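Local atomic coordinates of sulfate adenylyltransferase (Allochromatium vinosum, PDB entry 4DNX), a protein that catalyses the transfer of an adenylyl group from ATP to sulfate, yielding adenosine 5'-phosphosulfate and diphosphate in sulfur metabolism. Residues 207-212 and 378-383; 343-348 and 356-361. All coordinates share one frame; numbering follows the deposited sequence.

Contact 1. Residues 207-212 and 378-383; sequences AHEELC and FSRPEV
The carboxylate of Glu209 meets the guanidinium of Arg380 at its edge, the two planes only 26° apart, while Glu210 OE1 approaches NH2 of the same guanidinium at a slant. Arg380 grips Glu209 side-on with two nitrogens. Arg380 NE donates almost straight (173°) to Glu209 OE1 at 3.0 Å, on that oxygen's syn lone pair; Arg380 NH2 donates to Glu209 OE2 at 2.8 Å, also from the syn side but tilted out of the carboxylate plane. Having one nitrogen on each oxygen keeps the two groups nearly coplanar and should restrict their rotation. Glu209 gets there by setting CG anti to its backbone N (chi1 170°) and running extended from CG. A looser salt bridge puts Glu210 OE1 at 3.3 Å from Arg380 NH2. Lys213 is a second cationic partner for Glu209 OE2, and Tyr254 packs against both Glu209 and Arg380. A water links the backbones nearby: it accepts from Ala207 N at 3.0 Å and donates to Phe378 O at 2.7 Å. This salt-bridge network ties the first turn of helix 206-219 to Arg380, the N-cap residue of helix 381-393, right at the HxxH signature of this nucleotidyltransferase superfamily, His205 to His208, in the Rossmann-like domain.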
loop_
_atom_site.group_PDB
_atom_site.type_symbol
_atom_site.label_atom_id
_atom_site.label_comp_id
_atom_site.label_asym_id
_atom_site.label_seq_id
_atom_site.Cartn_x
_atom_site.Cartn_y
_atom_site.Cartn_z
ATOM N N ALA A 207 6.528 26.323 -7.868
ATOM C CA ALA A 207 5.210 26.981 -7.908
ATOM C C ALA A 207 4.153 26.133 -7.205
ATOM O O ALA A 207 3.334 26.657 -6.435
ATOM C CB ALA A 207 4.801 27.259 -9.354
ATOM N N HIS A 208 4.173 24.833 -7.485
ATOM C CA HIS A 208 3.162 23.921 -6.916
ATOM C C HIS A 208 3.477 23.629 -5.485
ATOM O O HIS A 208 2.563 23.516 -4.664
ATOM C CB HIS A 208 3.054 22.639 -7.746
ATOM C CG HIS A 208 2.274 22.842 -9.010
ATOM N ND1 HIS A 208 2.385 22.014 -10.103
ATOM C CD2 HIS A 208 1.378 23.802 -9.353
ATOM C CE1 HIS A 208 1.604 22.460 -11.074
ATOM N NE2 HIS A 208 0.979 23.543 -10.643
ATOM N N GLU A 209 4.775 23.572 -5.168
ATOM C CA GLU A 209 5.226 23.353 -3.791
ATOM C C GLU A 209 4.734 24.507 -2.910
ATOM O O GLU A 209 4.157 24.296 -1.813
ATOM C CB GLU A 209 6.758 23.305 -3.777
ATOM C CG GLU A 209 7.372 23.332 -2.397
ATOM C CD GLU A 209 8.881 23.591 -2.400
ATOM O OE1 GLU A 209 9.616 23.279 -3.405
ATOM O OE2 GLU A 209 9.341 24.128 -1.375
ATOM N N GLU A 210 4.959 25.722 -3.398
ATOM C CA GLU A 210 4.574 26.913 -2.652
ATOM C C GLU A 210 3.055 27.086 -2.590
ATOM O O GLU A 210 2.540 27.619 -1.622
ATOM C CB GLU A 210 5.268 28.155 -3.241
ATOM C CG GLU A 210 6.822 28.104 -3.135
ATOM C CD GLU A 210 7.342 28.062 -1.702
ATOM O OE1 GLU A 210 8.481 27.561 -1.526
ATOM O OE2 GLU A 210 6.636 28.534 -0.765
ATOM N N LEU A 211 2.325 26.619 -3.611
ATOM C CA LEU A 211 0.879 26.671 -3.567
ATOM C C LEU A 211 0.352 25.812 -2.432
ATOM O O LEU A 211 -0.534 26.259 -1.701
ATOM C CB LEU A 211 0.287 26.146 -4.863
ATOM C CG LEU A 211 -1.219 26.279 -4.986
ATOM C CD1 LEU A 211 -1.610 27.761 -4.897
ATOM C CD2 LEU A 211 -1.593 25.692 -6.326
ATOM N N CYS A 212 0.923 24.612 -2.275
ATOM C CA CYS A 212 0.549 23.731 -1.138
ATOM C C CYS A 212 0.839 24.427 0.188
ATOM O O CYS A 212 -0.010 24.415 1.093
ATOM C CB CYS A 212 1.289 22.397 -1.204
ATOM S SG CYS A 212 0.647 21.335 -2.509
ATOM N N PHE A 378 12.397 28.811 -9.324
ATOM C CA PHE A 378 11.375 27.985 -9.973
ATOM C C PHE A 378 11.552 26.476 -9.810
ATOM O O PHE A 378 10.573 25.719 -9.962
ATOM C CB PHE A 378 11.284 28.340 -11.451
ATOM C CG PHE A 378 10.970 29.801 -11.685
ATOM C CD1 PHE A 378 9.663 30.283 -11.503
ATOM C CD2 PHE A 378 11.968 30.677 -12.024
ATOM C CE1 PHE A 378 9.374 31.636 -11.713
ATOM C CE2 PHE A 378 11.693 32.036 -12.234
ATOM C CZ PHE A 378 10.389 32.505 -12.073
ATOM N N SER A 379 12.778 26.042 -9.516
ATOM C CA SER A 379 13.039 24.596 -9.330
ATOM C C SER A 379 14.083 24.361 -8.234
ATOM O O SER A 379 15.099 25.079 -8.147
ATOM C CB SER A 379 13.489 23.965 -10.663
ATOM O OG SER A 379 13.498 22.545 -10.565
ATOM N N ARG A 380 13.840 23.364 -7.380
ATOM C CA ARG A 380 14.852 23.008 -6.361
ATOM C C ARG A 380 15.988 22.251 -7.030
ATOM O O ARG A 380 15.711 21.361 -7.868
ATOM C CB ARG A 380 14.207 22.123 -5.297
ATOM C CG ARG A 380 12.968 22.754 -4.639
ATOM C CD ARG A 380 13.329 24.116 -3.988
ATOM N NE ARG A 380 12.254 24.571 -3.096
ATOM C CZ ARG A 380 12.397 25.588 -2.241
ATOM N NH1 ARG A 380 13.551 26.252 -2.189
ATOM N NH2 ARG A 380 11.393 25.963 -1.449
ATOM N N PRO A 381 17.239 22.541 -6.667
ATOM C CA PRO A 381 18.363 21.851 -7.347
ATOM C C PRO A 381 18.263 20.314 -7.313
ATOM O O PRO A 381 18.619 19.661 -8.301
ATOM C CB PRO A 381 19.608 22.329 -6.579
ATOM C CG PRO A 381 19.181 23.616 -5.947
ATOM C CD PRO A 381 17.746 23.500 -5.647
ATOM N N GLU A 382 17.806 19.736 -6.196
ATOM C CA GLU A 382 17.816 18.265 -6.082
ATOM C C GLU A 382 16.712 17.638 -6.928
ATOM O O GLU A 382 16.875 16.514 -7.435
ATOM C CB GLU A 382 17.598 17.832 -4.624
ATOM C CG GLU A 382 18.682 18.378 -3.718
ATOM C CD GLU A 382 18.376 19.760 -3.120
ATOM O OE1 GLU A 382 19.136 20.113 -2.193
ATOM O OE2 GLU A 382 17.450 20.492 -3.580
ATOM N N VAL A 383 15.620 18.375 -7.076
ATOM C CA VAL A 383 14.505 17.938 -7.953
ATOM C C VAL A 383 14.979 18.080 -9.434
ATOM O O VAL A 383 14.822 17.154 -10.270
ATOM C CB VAL A 383 13.220 18.747 -7.661
ATOM C CG1 VAL A 383 12.093 18.371 -8.644
ATOM C CG2 VAL A 383 12.717 18.521 -6.153
HETATM O O HOH W 1 8.082 26.774 -10.432
#

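Contact 2. Residues 343-348 and 356-361; sequences VMMRDA and FIQLSG
Met345 leaves its backbone with CG anti to the carbonyl carbon, runs extended through CG, then bends at SD (chi3 -88°), while Phe356 also has CG anti to its carbonyl carbon (chi1 -63°); together these turns slide the thioether chain over one face of the Phe356 ring. Met345 CG sits almost on the ring normal, 9° off it and 4.3 Å from the centroid of Phe356, a CH-pi contact. The sulfur follows over the same ring, with Met345 SD 4.5 Å from the Phe356 centroid. Beyond the ring, the methyl end turns to the amide of Gln358, the two side chains crossing at about a right angle, with Met345 CE 3.3 Å from Gln358 NE2. The rim of the ring is lined by smaller groups lying near its plane. Val343 CG2 comes to 3.8 Å from Phe356 CE1, and Ala348 CB lies 4.1 Å from Phe356 CZ. The His351 ring also meets Phe356, the planes only modestly inclined. Cutting Met345 back to an alanine is likely to strip this face of Phe356 of its CH-pi and sulfur partners and leave the Gln358 amide without the methyl it rests against. Met345 opens a short 3-10 turn just after strand 341-344, closed by the hydrogen bond from Ala348 N to Met345 O; that turn brings Ala348 to the ring. The two segments flank strand 333-336, the middle strand of a three-stranded antiparallel sheet, and both Met345 and Phe356 touch Ala334 there. The result is a Met-aromatic contact between the 3-10 turn that follows one outer strand and Phe356 on the other, spanning the central strand in the ATP-sulfurylase domain.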
loop_
_atom_site.group_PDB
_atom_site.type_symbol
_atom_site.label_atom_id
_atom_site.label_comp_id
_atom_site.label_asym_id
_atom_site.label_seq_id
_atom_site.Cartn_x
_atom_site.Cartn_y
_atom_site.Cartn_z
ATOM N N VAL A 343 4.363 33.798 -4.951
ATOM C CA VAL A 343 3.063 34.242 -4.445
ATOM C C VAL A 343 1.987 34.001 -5.514
ATOM O O VAL A 343 2.304 33.833 -6.709
ATOM C CB VAL A 343 3.065 35.737 -4.044
ATOM C CG1 VAL A 343 3.996 35.977 -2.851
ATOM C CG2 VAL A 343 3.474 36.662 -5.222
ATOM N N MET A 344 0.728 33.994 -5.085
ATOM C CA MET A 344 -0.383 34.160 -6.022
ATOM C C MET A 344 -0.459 35.642 -6.407
ATOM O O MET A 344 -0.608 36.533 -5.565
ATOM C CB MET A 344 -1.703 33.677 -5.410
ATOM C CG MET A 344 -1.947 32.212 -5.686
ATOM S SD MET A 344 -3.396 31.588 -4.811
ATOM C CE MET A 344 -2.952 31.780 -3.083
ATOM N N MET A 345 -0.363 35.906 -7.700
ATOM C CA MET A 345 -0.321 37.279 -8.199
ATOM C C MET A 345 -1.514 38.122 -7.717
ATOM O O MET A 345 -1.356 39.287 -7.333
ATOM C CB MET A 345 -0.220 37.260 -9.719
ATOM C CG MET A 345 0.986 36.468 -10.243
ATOM S SD MET A 345 1.311 36.803 -11.987
ATOM C CE MET A 345 0.261 35.575 -12.728
ATOM N N ARG A 346 -2.688 37.491 -7.681
ATOM C CA ARG A 346 -3.939 38.133 -7.250
ATOM C C ARG A 346 -3.865 38.676 -5.813
ATOM O O ARG A 346 -4.555 39.633 -5.474
ATOM C CB ARG A 346 -5.137 37.169 -7.439
ATOM C CG ARG A 346 -5.122 35.937 -6.551
ATOM C CD ARG A 346 -6.463 35.691 -5.831
ATOM N NE ARG A 346 -6.277 34.853 -4.637
ATOM C CZ ARG A 346 -6.810 33.641 -4.452
ATOM N NH1 ARG A 346 -7.598 33.092 -5.372
ATOM N NH2 ARG A 346 -6.562 32.973 -3.327
ATOM N N ASP A 347 -2.985 38.101 -5.003
ATOM C CA ASP A 347 -2.861 38.433 -3.587
ATOM C C ASP A 347 -1.732 39.418 -3.312
ATOM O O ASP A 347 -1.477 39.768 -2.161
ATOM C CB ASP A 347 -2.688 37.163 -2.755
ATOM C CG ASP A 347 -3.974 36.338 -2.687
ATOM O OD1 ASP A 347 -5.050 36.918 -2.955
ATOM O OD2 ASP A 347 -3.915 35.117 -2.394
ATOM N N ALA A 348 -1.066 39.868 -4.369
ATOM C CA ALA A 348 -0.076 40.932 -4.255
ATOM C C ALA A 348 -0.497 42.129 -5.138
ATOM O O ALA A 348 0.135 42.407 -6.167
ATOM C CB ALA A 348 1.314 40.410 -4.633
ATOM N N PHE A 356 7.255 40.933 -10.895
ATOM C CA PHE A 356 7.167 39.462 -10.957
ATOM C C PHE A 356 8.138 38.858 -11.950
ATOM O O PHE A 356 8.457 39.457 -12.952
ATOM C CB PHE A 356 5.747 38.975 -11.333
ATOM C CG PHE A 356 4.689 39.338 -10.333
ATOM C CD1 PHE A 356 4.667 38.751 -9.064
ATOM C CD2 PHE A 356 3.706 40.271 -10.663
ATOM C CE1 PHE A 356 3.687 39.099 -8.132
ATOM C CE2 PHE A 356 2.716 40.631 -9.741
ATOM C CZ PHE A 356 2.709 40.036 -8.469
ATOM N N ILE A 357 8.591 37.642 -11.669
ATOM C CA ILE A 357 9.285 36.864 -12.682
ATOM C C ILE A 357 8.422 35.623 -12.862
ATOM O O ILE A 357 7.941 35.015 -11.890
ATOM C CB ILE A 357 10.716 36.453 -12.257
ATOM C CG1 ILE A 357 11.565 37.666 -11.871
ATOM C CG2 ILE A 357 11.414 35.701 -13.380
ATOM C CD1 ILE A 357 12.792 37.254 -11.058
ATOM N N GLN A 358 8.215 35.272 -14.125
ATOM C CA GLN A 358 7.369 34.154 -14.460
ATOM C C GLN A 358 8.113 33.160 -15.333
ATOM O O GLN A 358 8.916 33.551 -16.189
ATOM C CB GLN A 358 6.133 34.652 -15.194
ATOM C CG GLN A 358 4.831 34.438 -14.414
ATOM C CD GLN A 358 3.821 35.514 -14.744
ATOM O OE1 GLN A 358 4.144 36.697 -14.774
ATOM N NE2 GLN A 358 2.593 35.105 -15.007
ATOM N N LEU A 359 7.840 31.882 -15.100
ATOM C CA LEU A 359 8.437 30.813 -15.904
ATOM C C LEU A 359 7.475 29.643 -15.903
ATOM O O LEU A 359 7.161 29.082 -14.867
ATOM C CB LEU A 359 9.797 30.370 -15.348
ATOM C CG LEU A 359 10.702 29.523 -16.257
ATOM C CD1 LEU A 359 11.160 30.281 -17.517
ATOM C CD2 LEU A 359 11.917 29.032 -15.432
ATOM N N SER A 360 6.992 29.276 -17.075
ATOM C CA SER A 360 5.952 28.285 -17.126
ATOM C C SER A 360 6.475 26.875 -16.842
ATOM O O SER A 360 7.683 26.606 -16.980
ATOM C CB SER A 360 5.260 28.341 -18.487
ATOM O OG SER A 360 6.165 27.985 -19.514
ATOM N N GLY A 361 5.555 25.975 -16.533
ATOM C CA GLY A 361 5.871 24.557 -16.358
ATOM C C GLY A 361 6.455 24.015 -17.665
ATOM O O GLY A 361 7.329 23.159 -17.646
#

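Contacts 1 and 2 lie with centres about 13 Å apart, and both segments of contact 2 fall in sequence between 207-212 and 378-383. They touch chiefly through Phe378, whose CZ reaches 3.5 Å from Ile357 O and whose CE1 lies 3.7 Å from Leu359 N. Leu211 CD1 of helix 206-219 also meets Met344 SD, 4.2 Å away. Strand 333-336 is common ground: Ala207 and Phe378 pack on it in contact 1, Met345 and Phe356 in contact 2. The HxxH signature, which in this superfamily helps bind ATP phosphates, runs into contact 1 (His208; His205 bonds Ser379 OG), which probably borders the nucleotide site; contact 2 sits on the small antiparallel sheet and the turn beside it.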